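Local atomic coordinates of agmatine ureohydrolase (Thermoplasma volcanium GSS1, PDB entry 3PZL), a protein that probably hydrolyses agmatine to putrescine and urea, using two manganese ions bound in each subunit. Residues S125-A130 with Y225-M230; P43-N46 with R51-S54; E216-S221 with S262-G267; A35-F40 with V292-R297. One frame throughout, in Å; residues are numbered along the deposited sequence.

Interaction 1. Residues S125-A130 with Y225-M230. With MN (manganese (II) ion), chain G; MN (manganese (II) ion), chain F.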
loop_
_atom_site.group_PDB
_atom_site.type_symbol
_atom_site.label_atom_id
_atom_site.label_comp_id
_atom_site.label_asym_id
_atom_site.label_seq_id
_atom_site.Cartn_x
_atom_site.Cartn_y
_atom_site.Cartn_z
ATOM N N SER B 125 -13.211 23.555 7.049
ATOM C CA SER B 125 -13.419 24.716 7.877
ATOM C C SER B 125 -12.704 25.938 7.337
ATOM O O SER B 125 -12.991 27.041 7.773
ATOM C CB SER B 125 -12.993 24.449 9.306
ATOM O OG SER B 125 -11.626 24.069 9.340
ATOM N N ILE B 126 -11.801 25.775 6.382
ATOM C CA ILE B 126 -11.200 26.942 5.767
ATOM C C ILE B 126 -12.205 27.786 4.986
ATOM O O ILE B 126 -11.978 28.978 4.777
ATOM C CB ILE B 126 -10.045 26.566 4.884
ATOM C CG1 ILE B 126 -10.490 25.644 3.751
ATOM C CG2 ILE B 126 -8.975 25.887 5.714
ATOM C CD1 ILE B 126 -9.415 25.343 2.728
ATOM N N THR B 127 -13.296 27.145 4.549
ATOM C CA THR B 127 -14.400 27.774 3.799
ATOM C C THR B 127 -15.065 28.904 4.578
ATOM O O THR B 127 -15.382 29.933 4.023
ATOM C CB THR B 127 -15.441 26.711 3.359
ATOM O OG1 THR B 127 -14.869 25.922 2.328
ATOM C CG2 THR B 127 -16.667 27.312 2.788
ATOM N N VAL B 128 -15.246 28.707 5.872
ATOM C CA VAL B 128 -15.781 29.739 6.742
ATOM C C VAL B 128 -15.116 31.095 6.426
ATOM O O VAL B 128 -15.799 32.110 6.237
ATOM C CB VAL B 128 -15.616 29.349 8.237
ATOM C CG1 VAL B 128 -16.073 30.449 9.160
ATOM C CG2 VAL B 128 -16.364 28.051 8.536
ATOM N N GLY B 129 -13.790 31.098 6.334
ATOM C CA GLY B 129 -13.041 32.298 6.053
ATOM C C GLY B 129 -13.628 32.971 4.850
ATOM O O GLY B 129 -14.160 34.074 4.944
ATOM N N ALA B 130 -13.566 32.283 3.724
ATOM C CA ALA B 130 -14.066 32.796 2.470
ATOM C C ALA B 130 -15.513 33.328 2.578
ATOM O O ALA B 130 -15.837 34.352 1.979
ATOM C CB ALA B 130 -13.928 31.737 1.391
ATOM N N TYR B 225 -20.747 31.429 -4.665
ATOM C CA TYR B 225 -19.466 30.890 -4.272
ATOM C C TYR B 225 -19.701 29.386 -4.199
ATOM O O TYR B 225 -20.723 28.935 -3.647
ATOM C CB TYR B 225 -19.003 31.479 -2.925
ATOM C CG TYR B 225 -17.674 30.921 -2.463
ATOM C CD1 TYR B 225 -17.615 29.707 -1.784
ATOM C CD2 TYR B 225 -16.478 31.602 -2.714
ATOM C CE1 TYR B 225 -16.399 29.175 -1.371
ATOM C CE2 TYR B 225 -15.246 31.079 -2.301
ATOM C CZ TYR B 225 -15.213 29.866 -1.627
ATOM O OH TYR B 225 -14.034 29.292 -1.201
ATOM N N ILE B 226 -18.774 28.615 -4.772
ATOM C CA ILE B 226 -18.923 27.163 -4.826
ATOM C C ILE B 226 -17.900 26.487 -3.948
ATOM O O ILE B 226 -16.699 26.631 -4.148
ATOM C CB ILE B 226 -18.781 26.599 -6.245
ATOM C CG1 ILE B 226 -19.601 27.422 -7.233
ATOM C CG2 ILE B 226 -19.208 25.135 -6.252
ATOM C CD1 ILE B 226 -19.508 26.964 -8.651
ATOM N N SER B 227 -18.388 25.739 -2.974
ATOM C CA SER B 227 -17.516 24.990 -2.081
ATOM C C SER B 227 -17.745 23.473 -2.212
ATOM O O SER B 227 -18.852 22.970 -1.925
ATOM C CB SER B 227 -17.740 25.427 -0.657
ATOM O OG SER B 227 -16.705 24.897 0.119
ATOM N N VAL B 228 -16.712 22.754 -2.664
ATOM C CA VAL B 228 -16.832 21.325 -2.903
ATOM C C VAL B 228 -16.118 20.481 -1.832
ATOM O O VAL B 228 -14.872 20.399 -1.791
ATOM C CB VAL B 228 -16.321 20.956 -4.260
ATOM C CG1 VAL B 228 -16.656 19.553 -4.546
ATOM C CG2 VAL B 228 -16.938 21.798 -5.292
ATOM N N ASP B 229 -16.921 19.878 -0.944
ATOM C CA ASP B 229 -16.427 18.956 0.069
ATOM C C ASP B 229 -16.352 17.625 -0.652
ATOM O O ASP B 229 -17.356 17.042 -1.061
ATOM C CB ASP B 229 -17.414 18.877 1.216
ATOM C CG ASP B 229 -16.886 18.107 2.422
ATOM O OD1 ASP B 229 -16.160 17.112 2.213
ATOM O OD2 ASP B 229 -17.229 18.492 3.572
HETATM N N MSE B 230 -15.139 17.151 -0.825
HETATM C CA MSE B 230 -14.873 16.121 -1.800
HETATM C C MSE B 230 -15.621 14.829 -1.498
HETATM O O MSE B 230 -15.835 14.010 -2.393
HETATM C CB MSE B 230 -13.389 15.892 -1.835
HETATM C CG MSE B 230 -12.893 15.326 -3.090
HETATM SE SE MSE B 230 -12.953 16.496 -4.681
HETATM C CE MSE B 230 -12.200 15.096 -5.874
HETATM MN MN MN G . -18.290 16.420 4.338
HETATM MN MN MN F . -17.650 19.457 5.369
#

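Interaction 2. Residues P43-N46 with R51-S54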
loop_
_atom_site.group_PDB
_atom_site.type_symbol
_atom_site.label_atom_id
_atom_site.label_comp_id
_atom_site.label_asym_id
_atom_site.label_seq_id
_atom_site.Cartn_x
_atom_site.Cartn_y
_atom_site.Cartn_z
ATOM N N PRO B 43 -2.798 24.267 3.881
ATOM C CA PRO B 43 -2.596 22.925 4.393
ATOM C C PRO B 43 -3.000 22.783 5.851
ATOM O O PRO B 43 -2.142 22.663 6.730
ATOM C CB PRO B 43 -1.084 22.715 4.234
ATOM C CG PRO B 43 -0.507 24.061 3.967
ATOM C CD PRO B 43 -1.578 25.076 3.981
ATOM N N PHE B 44 -4.294 22.800 6.117
ATOM C CA PHE B 44 -4.757 22.768 7.499
ATOM C C PHE B 44 -5.716 21.619 7.743
ATOM O O PHE B 44 -6.576 21.315 6.930
ATOM C CB PHE B 44 -5.381 24.091 7.929
ATOM C CG PHE B 44 -6.019 24.026 9.273
ATOM C CD1 PHE B 44 -5.260 24.227 10.409
ATOM C CD2 PHE B 44 -7.381 23.753 9.405
ATOM C CE1 PHE B 44 -5.838 24.171 11.654
ATOM C CE2 PHE B 44 -7.960 23.692 10.643
ATOM C CZ PHE B 44 -7.188 23.902 11.768
ATOM N N ASP B 45 -5.601 21.025 8.920
ATOM C CA ASP B 45 -6.063 19.664 9.105
ATOM C C ASP B 45 -6.515 19.411 10.519
ATOM O O ASP B 45 -7.114 18.371 10.799
ATOM C CB ASP B 45 -4.860 18.753 8.861
ATOM C CG ASP B 45 -5.254 17.464 8.311
ATOM O OD1 ASP B 45 -6.487 17.196 8.387
ATOM O OD2 ASP B 45 -4.356 16.720 7.812
ATOM N N ASN B 46 -6.184 20.345 11.407
ATOM C CA ASN B 46 -6.152 20.075 12.829
ATOM C C ASN B 46 -7.523 20.140 13.486
ATOM O O ASN B 46 -7.696 20.679 14.588
ATOM C CB ASN B 46 -5.153 21.005 13.530
ATOM C CG ASN B 46 -4.533 20.363 14.734
ATOM O OD1 ASN B 46 -4.174 19.179 14.694
ATOM N ND2 ASN B 46 -4.428 21.122 15.821
ATOM N N ARG B 51 -9.969 10.208 8.975
ATOM C CA ARG B 51 -8.785 10.010 8.162
ATOM C C ARG B 51 -8.064 11.313 8.135
ATOM O O ARG B 51 -8.673 12.376 7.943
ATOM C CB ARG B 51 -9.158 9.643 6.733
ATOM C CG ARG B 51 -9.518 8.185 6.544
ATOM C CD ARG B 51 -9.947 7.931 5.148
ATOM N NE ARG B 51 -10.370 6.560 4.951
ATOM C CZ ARG B 51 -10.917 6.093 3.824
ATOM N NH1 ARG B 51 -11.147 6.884 2.776
ATOM N NH2 ARG B 51 -11.264 4.818 3.739
ATOM N N ARG B 52 -6.756 11.247 8.302
ATOM C CA ARG B 52 -5.981 12.468 8.294
ATOM C C ARG B 52 -4.997 12.551 7.121
ATOM O O ARG B 52 -4.764 11.558 6.458
ATOM C CB ARG B 52 -5.352 12.730 9.651
ATOM C CG ARG B 52 -5.279 14.199 9.888
ATOM C CD ARG B 52 -4.861 14.524 11.258
ATOM N NE ARG B 52 -5.915 15.073 12.108
ATOM C CZ ARG B 52 -5.836 16.258 12.706
ATOM N NH1 ARG B 52 -4.762 17.040 12.537
ATOM N NH2 ARG B 52 -6.817 16.658 13.501
ATOM N N GLY B 53 -4.496 13.745 6.809
ATOM C CA GLY B 53 -3.701 13.928 5.588
ATOM C C GLY B 53 -4.183 14.983 4.598
ATOM O O GLY B 53 -3.487 15.275 3.638
ATOM N N SER B 54 -5.356 15.572 4.821
ATOM C CA SER B 54 -5.775 16.762 4.038
ATOM C C SER B 54 -4.653 17.788 3.794
ATOM O O SER B 54 -4.507 18.271 2.669
ATOM C CB SER B 54 -6.898 17.498 4.734
ATOM O OG SER B 54 -8.100 16.957 4.312
#

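Interaction 3. Residues E216-S221 with S262-G267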
loop_
_atom_site.group_PDB
_atom_site.type_symbol
_atom_site.label_atom_id
_atom_site.label_comp_id
_atom_site.label_asym_id
_atom_site.label_seq_id
_atom_site.Cartn_x
_atom_site.Cartn_y
_atom_site.Cartn_z
ATOM N N GLU B 216 -32.859 25.499 -9.976
ATOM C CA GLU B 216 -33.346 26.292 -8.852
ATOM C C GLU B 216 -32.324 27.376 -8.463
ATOM O O GLU B 216 -32.645 28.570 -8.519
ATOM C CB GLU B 216 -33.722 25.424 -7.633
ATOM C CG GLU B 216 -34.825 24.389 -7.852
ATOM C CD GLU B 216 -34.958 23.411 -6.678
ATOM O OE1 GLU B 216 -34.114 23.451 -5.743
ATOM O OE2 GLU B 216 -35.900 22.575 -6.693
ATOM N N VAL B 217 -31.098 26.961 -8.129
ATOM C CA VAL B 217 -30.000 27.876 -7.752
ATOM C C VAL B 217 -29.719 28.957 -8.810
ATOM O O VAL B 217 -29.679 30.135 -8.506
ATOM C CB VAL B 217 -28.681 27.103 -7.475
ATOM C CG1 VAL B 217 -27.575 28.042 -7.129
ATOM C CG2 VAL B 217 -28.880 26.107 -6.339
ATOM N N ASP B 218 -29.518 28.550 -10.052
ATOM C CA ASP B 218 -29.310 29.512 -11.121
ATOM C C ASP B 218 -30.376 30.627 -11.193
ATOM O O ASP B 218 -30.050 31.794 -11.392
ATOM C CB ASP B 218 -29.207 28.810 -12.463
ATOM C CG ASP B 218 -28.388 29.605 -13.461
ATOM O OD1 ASP B 218 -27.865 30.675 -13.095
ATOM O OD2 ASP B 218 -28.249 29.163 -14.614
ATOM N N ARG B 219 -31.645 30.270 -11.023
ATOM C CA ARG B 219 -32.715 31.260 -11.063
ATOM C C ARG B 219 -32.719 32.187 -9.859
ATOM O O ARG B 219 -32.878 33.393 -10.010
ATOM C CB ARG B 219 -34.071 30.576 -11.210
ATOM C CG ARG B 219 -34.329 30.100 -12.627
ATOM C CD ARG B 219 -35.413 29.046 -12.654
ATOM N NE ARG B 219 -35.800 28.650 -14.022
ATOM C CZ ARG B 219 -35.113 27.797 -14.797
ATOM N NH1 ARG B 219 -33.969 27.266 -14.343
ATOM N NH2 ARG B 219 -35.561 27.481 -16.023
ATOM N N LYS B 220 -32.528 31.615 -8.674
ATOM C CA LYS B 220 -32.575 32.362 -7.419
ATOM C C LYS B 220 -31.441 33.371 -7.227
ATOM O O LYS B 220 -31.679 34.507 -6.861
ATOM C CB LYS B 220 -32.611 31.393 -6.230
ATOM C CG LYS B 220 -32.808 32.102 -4.913
ATOM C CD LYS B 220 -33.279 31.164 -3.824
ATOM C CE LYS B 220 -33.819 31.990 -2.608
ATOM N NZ LYS B 220 -33.819 31.083 -1.394
ATOM N N SER B 221 -30.212 32.938 -7.475
ATOM C CA SER B 221 -29.004 33.681 -7.120
ATOM C C SER B 221 -28.410 34.459 -8.282
ATOM O O SER B 221 -28.382 33.994 -9.418
ATOM C CB SER B 221 -27.961 32.686 -6.652
ATOM O OG SER B 221 -28.547 31.671 -5.839
ATOM N N SER B 262 -20.288 28.286 -13.073
ATOM C CA SER B 262 -18.977 28.926 -12.887
ATOM C C SER B 262 -18.982 30.348 -13.445
ATOM O O SER B 262 -18.173 31.169 -13.041
ATOM C CB SER B 262 -17.878 28.122 -13.547
ATOM O OG SER B 262 -18.202 27.980 -14.905
ATOM N N TYR B 263 -19.898 30.632 -14.361
ATOM C CA TYR B 263 -20.053 31.978 -14.892
ATOM C C TYR B 263 -20.570 33.017 -13.874
ATOM O O TYR B 263 -20.400 34.202 -14.065
ATOM C CB TYR B 263 -20.958 31.940 -16.131
ATOM C CG TYR B 263 -22.445 31.918 -15.850
ATOM C CD1 TYR B 263 -23.081 30.748 -15.436
ATOM C CD2 TYR B 263 -23.227 33.068 -16.043
ATOM C CE1 TYR B 263 -24.446 30.721 -15.190
ATOM C CE2 TYR B 263 -24.606 33.062 -15.808
ATOM C CZ TYR B 263 -25.207 31.887 -15.378
ATOM O OH TYR B 263 -26.559 31.870 -15.136
ATOM N N LYS B 264 -21.201 32.564 -12.807
ATOM C CA LYS B 264 -21.693 33.436 -11.748
ATOM C C LYS B 264 -20.796 33.368 -10.528
ATOM O O LYS B 264 -21.084 34.024 -9.521
ATOM C CB LYS B 264 -23.082 33.001 -11.274
ATOM C CG LYS B 264 -24.129 33.059 -12.287
ATOM C CD LYS B 264 -25.462 32.685 -11.690
ATOM C CE LYS B 264 -26.542 33.370 -12.444
ATOM N NZ LYS B 264 -27.695 33.329 -11.575
ATOM N N ALA B 265 -19.748 32.546 -10.596
ATOM C CA ALA B 265 -18.982 32.197 -9.403
ATOM C C ALA B 265 -17.944 33.252 -9.110
ATOM O O ALA B 265 -17.185 33.627 -9.993
ATOM C CB ALA B 265 -18.340 30.835 -9.555
ATOM N N VAL B 266 -17.936 33.737 -7.870
ATOM C CA VAL B 266 -16.943 34.726 -7.436
ATOM C C VAL B 266 -15.731 34.067 -6.811
ATOM O O VAL B 266 -14.672 34.675 -6.714
ATOM C CB VAL B 266 -17.516 35.772 -6.451
ATOM C CG1 VAL B 266 -18.632 36.606 -7.139
ATOM C CG2 VAL B 266 -17.994 35.106 -5.152
ATOM N N GLY B 267 -15.902 32.819 -6.401
ATOM C CA GLY B 267 -14.832 32.057 -5.770
ATOM C C GLY B 267 -15.129 30.573 -5.764
ATOM O O GLY B 267 -16.279 30.173 -5.885
#

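Interaction 4. Residues A35-F40 with V292-R297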
loop_
_atom_site.group_PDB
_atom_site.type_symbol
_atom_site.label_atom_id
_atom_site.label_comp_id
_atom_site.label_asym_id
_atom_site.label_seq_id
_atom_site.Cartn_x
_atom_site.Cartn_y
_atom_site.Cartn_z
ATOM N N ALA B 35 -3.081 38.009 -13.103
ATOM C CA ALA B 35 -3.890 36.791 -13.055
ATOM C C ALA B 35 -5.378 37.044 -12.866
ATOM O O ALA B 35 -5.756 37.945 -12.107
ATOM C CB ALA B 35 -3.378 35.895 -11.962
ATOM N N LYS B 36 -6.213 36.247 -13.542
ATOM C CA LYS B 36 -7.681 36.297 -13.350
ATOM C C LYS B 36 -8.047 35.298 -12.288
ATOM O O LYS B 36 -8.911 35.548 -11.436
ATOM C CB LYS B 36 -8.476 35.938 -14.620
ATOM C CG LYS B 36 -8.246 36.809 -15.877
ATOM C CD LYS B 36 -9.276 36.471 -16.942
ATOM C CE LYS B 36 -8.820 36.840 -18.360
ATOM N NZ LYS B 36 -9.740 36.204 -19.383
ATOM N N TYR B 37 -7.385 34.148 -12.363
ATOM C CA TYR B 37 -7.624 33.042 -11.428
ATOM C C TYR B 37 -6.394 32.804 -10.532
ATOM O O TYR B 37 -5.287 32.561 -11.001
ATOM C CB TYR B 37 -8.013 31.761 -12.180
ATOM C CG TYR B 37 -9.218 31.895 -13.077
ATOM C CD1 TYR B 37 -10.511 31.764 -12.559
ATOM C CD2 TYR B 37 -9.076 32.134 -14.438
ATOM C CE1 TYR B 37 -11.629 31.868 -13.381
ATOM C CE2 TYR B 37 -10.188 32.241 -15.269
ATOM C CZ TYR B 37 -11.458 32.106 -14.730
ATOM O OH TYR B 37 -12.583 32.216 -15.519
ATOM N N VAL B 38 -6.605 32.889 -9.234
ATOM C CA VAL B 38 -5.519 32.797 -8.314
ATOM C C VAL B 38 -5.725 31.577 -7.424
ATOM O O VAL B 38 -6.631 31.526 -6.577
ATOM C CB VAL B 38 -5.422 34.078 -7.498
ATOM C CG1 VAL B 38 -4.231 34.021 -6.579
ATOM C CG2 VAL B 38 -5.302 35.247 -8.426
ATOM N N VAL B 39 -4.870 30.591 -7.654
ATOM C CA VAL B 39 -4.927 29.298 -6.992
ATOM C C VAL B 39 -3.960 29.331 -5.835
ATOM O O VAL B 39 -2.812 29.763 -5.994
ATOM C CB VAL B 39 -4.501 28.177 -7.958
ATOM C CG1 VAL B 39 -4.165 26.913 -7.205
ATOM C CG2 VAL B 39 -5.577 27.944 -8.993
ATOM N N PHE B 40 -4.427 28.883 -4.673
ATOM C CA PHE B 40 -3.602 28.858 -3.486
ATOM C C PHE B 40 -3.997 27.738 -2.536
ATOM O O PHE B 40 -5.159 27.369 -2.436
ATOM C CB PHE B 40 -3.600 30.226 -2.772
ATOM C CG PHE B 40 -4.954 30.679 -2.302
ATOM C CD1 PHE B 40 -5.762 31.454 -3.114
ATOM C CD2 PHE B 40 -5.413 30.327 -1.037
ATOM C CE1 PHE B 40 -7.016 31.859 -2.675
ATOM C CE2 PHE B 40 -6.647 30.737 -0.600
ATOM C CZ PHE B 40 -7.449 31.503 -1.413
ATOM N N VAL B 292 -12.222 22.183 -15.015
ATOM C CA VAL B 292 -13.601 22.351 -15.428
ATOM C C VAL B 292 -14.183 23.706 -14.997
ATOM O O VAL B 292 -14.907 24.348 -15.752
ATOM C CB VAL B 292 -14.466 21.174 -14.924
ATOM C CG1 VAL B 292 -15.947 21.536 -14.864
ATOM C CG2 VAL B 292 -14.264 19.996 -15.802
ATOM N N PHE B 293 -13.881 24.140 -13.787
ATOM C CA PHE B 293 -14.368 25.423 -13.348
ATOM C C PHE B 293 -13.828 26.558 -14.206
ATOM O O PHE B 293 -14.604 27.366 -14.732
ATOM C CB PHE B 293 -13.996 25.653 -11.908
ATOM C CG PHE B 293 -14.266 27.027 -11.440
ATOM C CD1 PHE B 293 -15.489 27.355 -10.897
ATOM C CD2 PHE B 293 -13.306 28.001 -11.533
ATOM C CE1 PHE B 293 -15.734 28.631 -10.433
ATOM C CE2 PHE B 293 -13.559 29.286 -11.083
ATOM C CZ PHE B 293 -14.763 29.596 -10.524
ATOM N N ILE B 294 -12.509 26.624 -14.356
ATOM C CA ILE B 294 -11.892 27.692 -15.121
ATOM C C ILE B 294 -12.358 27.638 -16.579
ATOM O O ILE B 294 -12.836 28.641 -17.107
ATOM C CB ILE B 294 -10.319 27.668 -15.001
ATOM C CG1 ILE B 294 -9.880 27.972 -13.572
ATOM C CG2 ILE B 294 -9.670 28.640 -15.927
ATOM C CD1 ILE B 294 -8.434 27.766 -13.358
ATOM N N ALA B 295 -12.235 26.467 -17.204
ATOM C CA ALA B 295 -12.531 26.311 -18.618
ATOM C C ALA B 295 -13.965 26.675 -18.939
ATOM O O ALA B 295 -14.214 27.442 -19.855
ATOM C CB ALA B 295 -12.182 24.886 -19.134
ATOM N N SER B 296 -14.917 26.130 -18.203
ATOM C CA SER B 296 -16.314 26.390 -18.534
ATOM C C SER B 296 -16.682 27.850 -18.299
ATOM O O SER B 296 -17.571 28.395 -18.962
ATOM C CB SER B 296 -17.252 25.502 -17.742
ATOM O OG SER B 296 -17.212 25.878 -16.391
ATOM N N ARG B 297 -16.007 28.488 -17.352
ATOM C CA ARG B 297 -16.212 29.912 -17.139
ATOM C C ARG B 297 -15.641 30.745 -18.288
ATOM O O ARG B 297 -16.257 31.729 -18.702
ATOM C CB ARG B 297 -15.593 30.360 -15.815
ATOM C CG ARG B 297 -15.919 31.774 -15.454
ATOM C CD ARG B 297 -15.611 32.039 -13.997
ATOM N NE ARG B 297 -16.173 33.314 -13.542
ATOM C CZ ARG B 297 -15.597 34.487 -13.755
ATOM N NH1 ARG B 297 -14.442 34.529 -14.398
ATOM N NH2 ARG B 297 -16.155 35.607 -13.313
#

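Interaction 1. Residues S125-A130 with Y225-M230
T127 and S227 meet hydroxyl to hydroxyl, with T127 OG1 3.0 Å from S227 OG, where helix 126-132 covers strand 223-229 of the parallel sheet that forms the core of the arginase fold. The T127 methyl shares the approach: CG2 lies 3.6 Å from S227 OG, so both branches of the threonine border the serine oxygen. This follows from a first torsion of -72°, which sets OG1 beside the backbone N and CG2 anti to it. The second pair is apolar. A130 CB rests against the phenol end of Y225, 3.8 Å from CZ, approaching the ring obliquely. The two pairs bury 152 Å² between the segments, and all four residues are shielded from solvent.

One step out, D269 on the adjacent strand 265-271 ties the three hydroxyls together: its OD1 is hydrogen-bonded to S227 OG, and its OD2 to both T127 OG1 and Y225 OH. A valine at T127 would keep a branched shape but would probably leave D269 OD2 short of one partner and set a methyl against the S227 hydroxyl. S227 OG is also hydrogen-bonded to NE2 of H124, whose ND1 binds manganese, so the serine is a second-shell residue that probably helps orient that imidazole. Two residues along the same strand D229 enters the binuclear site, which D144, H146, D148, D231 and H124 complete. There a single oxygen bridges the metals: D229 OD2 lies 2.1 Å from one manganese and 2.5 Å from the other.

Interaction 2. Residues P43-N46 with R51-S54
D45 and S54 bring the two backbones closest, their CA atoms 5.8 Å apart in a loop without helix or strand, where G53 takes a positive phi of 123°. The D45 carboxylate lies between the two arms of the loop. Its OD2 accepts the amide of G53 through the syn lone pair, with G53 N 3.1 Å from D45 OD2, and it takes a further, weak bond from K55 N. The other oxygen packs against the serine methylene, D45 OD1 lying 3.7 Å from S54 CB.

R52 runs past the aspartate in the opposite direction, so that its aliphatic part covers the carboxylate: R52 CG is 3.4 Å from D45 OD2. A bend at chi3 (-109°) then carries the guanidinium over the backbone carbonyl of D45, whose O lies above one face, 3.1 Å from R52 CZ; the angles to NH1 and NH2 are too poor for a hydrogen bond. The directed bond goes to N46 instead, with R52 NH1 3.1 Å from N46 OD1. The donor sits in the amide's carbonyl plane on a lone pair, while the amide and guanidinium planes are 88° apart. R52 NE is held separately by the S48 carbonyl, and N46 ND2 by that of E94.

Towards the assembly, R52 packs on R52 of a second subunit, and R51 NH2 bonds to N281 of a third. The contact closes the loop linking strand 37-42 to helix 57-65, at the carboxyl end of the parallel sheet where an arginase fold carries its metal site; the S54 side chain is about 10 Å from a manganese ion.

Interaction 3. Residues E216-S221 with S262-G267
K264 and D218, the residues with most surface buried here, meet through the lysine ammonium. Extended beyond CG, K264 reaches the last turn of helix 202-220, where NZ lies 2.8 Å from the carbonyl D218 O, in the carbonyl plane and on a lone pair. The same K264 NZ forms a salt bridge with D218 OD1 at 3.1 Å, though as a hydrogen bond it is weak. S221 O also lies by NZ, but so close in the model that this bond is doubtful. A positive charge among these carbonyls would probably be favoured by the helix's C-terminal end.

Y263 OH donates to D218 OD1 at 2.7 Å, using the syn lone pair, with ring and carboxylate planes 74° apart. K264 CG lies over the centre of one face of that ring, and the Y263 ring is also stacked with that of Y300. D218 OD2 has R260 as a long, weak ion-pair partner. A phenylalanine in place of Y263 would probably cost D218 OD1 its tyrosine donor and hold the carboxylate less firmly.

The contact joins the end of helix 202-220 to the turn between helix 251-261 and strand 265-271, which is backbone-bonded to its sheet neighbour 223-229.

Interaction 4. Residues A35-F40 with V292-R297
Y37 and R297 are brought together by their first torsions: the Y37 ring carbon CG stands anti to the carbonyl carbon (chi1 -57°), pointing the phenol at helix 281-303, and R297 CG stands anti to the backbone N (chi1 -173°), after which the chain runs extended to NE alongside the tyrosine oxygen. The guanidinium then presents an edge to the phenol, nearly perpendicular to the ring. R297 NH1 donates to Y37 OH over 3.2 Å with an N-H...O angle of 163°, and the oxygen lies almost exactly in the guanidinium plane.

I294 supplies the apolar half. Its CG2 sits over one face of the Y37 ring, 4.0 Å from the centroid, in a CH-pi contact displaced towards CE2. F293 meets the same ring obliquely, its CE2 4.0 Å from Y37 CE1; its own ring stacks with F268. Strand segment 37-40 and helix segment 292-297 run antiparallel, their axes 11.3 Å apart at closest approach, and the tyrosine side chain spans much of that gap.

Y37 OH is also hydrogen-bonded to E298 OE2. The buried phenol thus accepts from the arginine and can give its own hydrogen to the glutamate, linking two neighbouring helix residues of opposite charge. With a methyl above the ring and polar bonds at its oxygen, Y37 combines hydrophobic cover with a directional anchor, which probably restricts both the position and the rotation of the ring.

In the fold
Interactions 1 and 4 set a helix against the parallel sheet, and 3 ties a helix end to the turn leading into it, while interaction 2 braces a loop beyond strand 37-42. Interactions 1, 2 and 4 are buried; interaction 3, at the sheet's opposite end from the metals, is partly so. Chemistry follows place: hydroxyls gathered on D269 behind the manganese site in 1, carboxylate and guanidinium against backbone in 2, a lysine salt bridge in 3, an aromatic core with one polar end in 4. Interactions 1 and 3 join through neighbouring strands, I226 N lying 3.1 Å from G267 O. Interactions 3 and 4 meet at S262 and S296, 1 and 2 at S125 and F44.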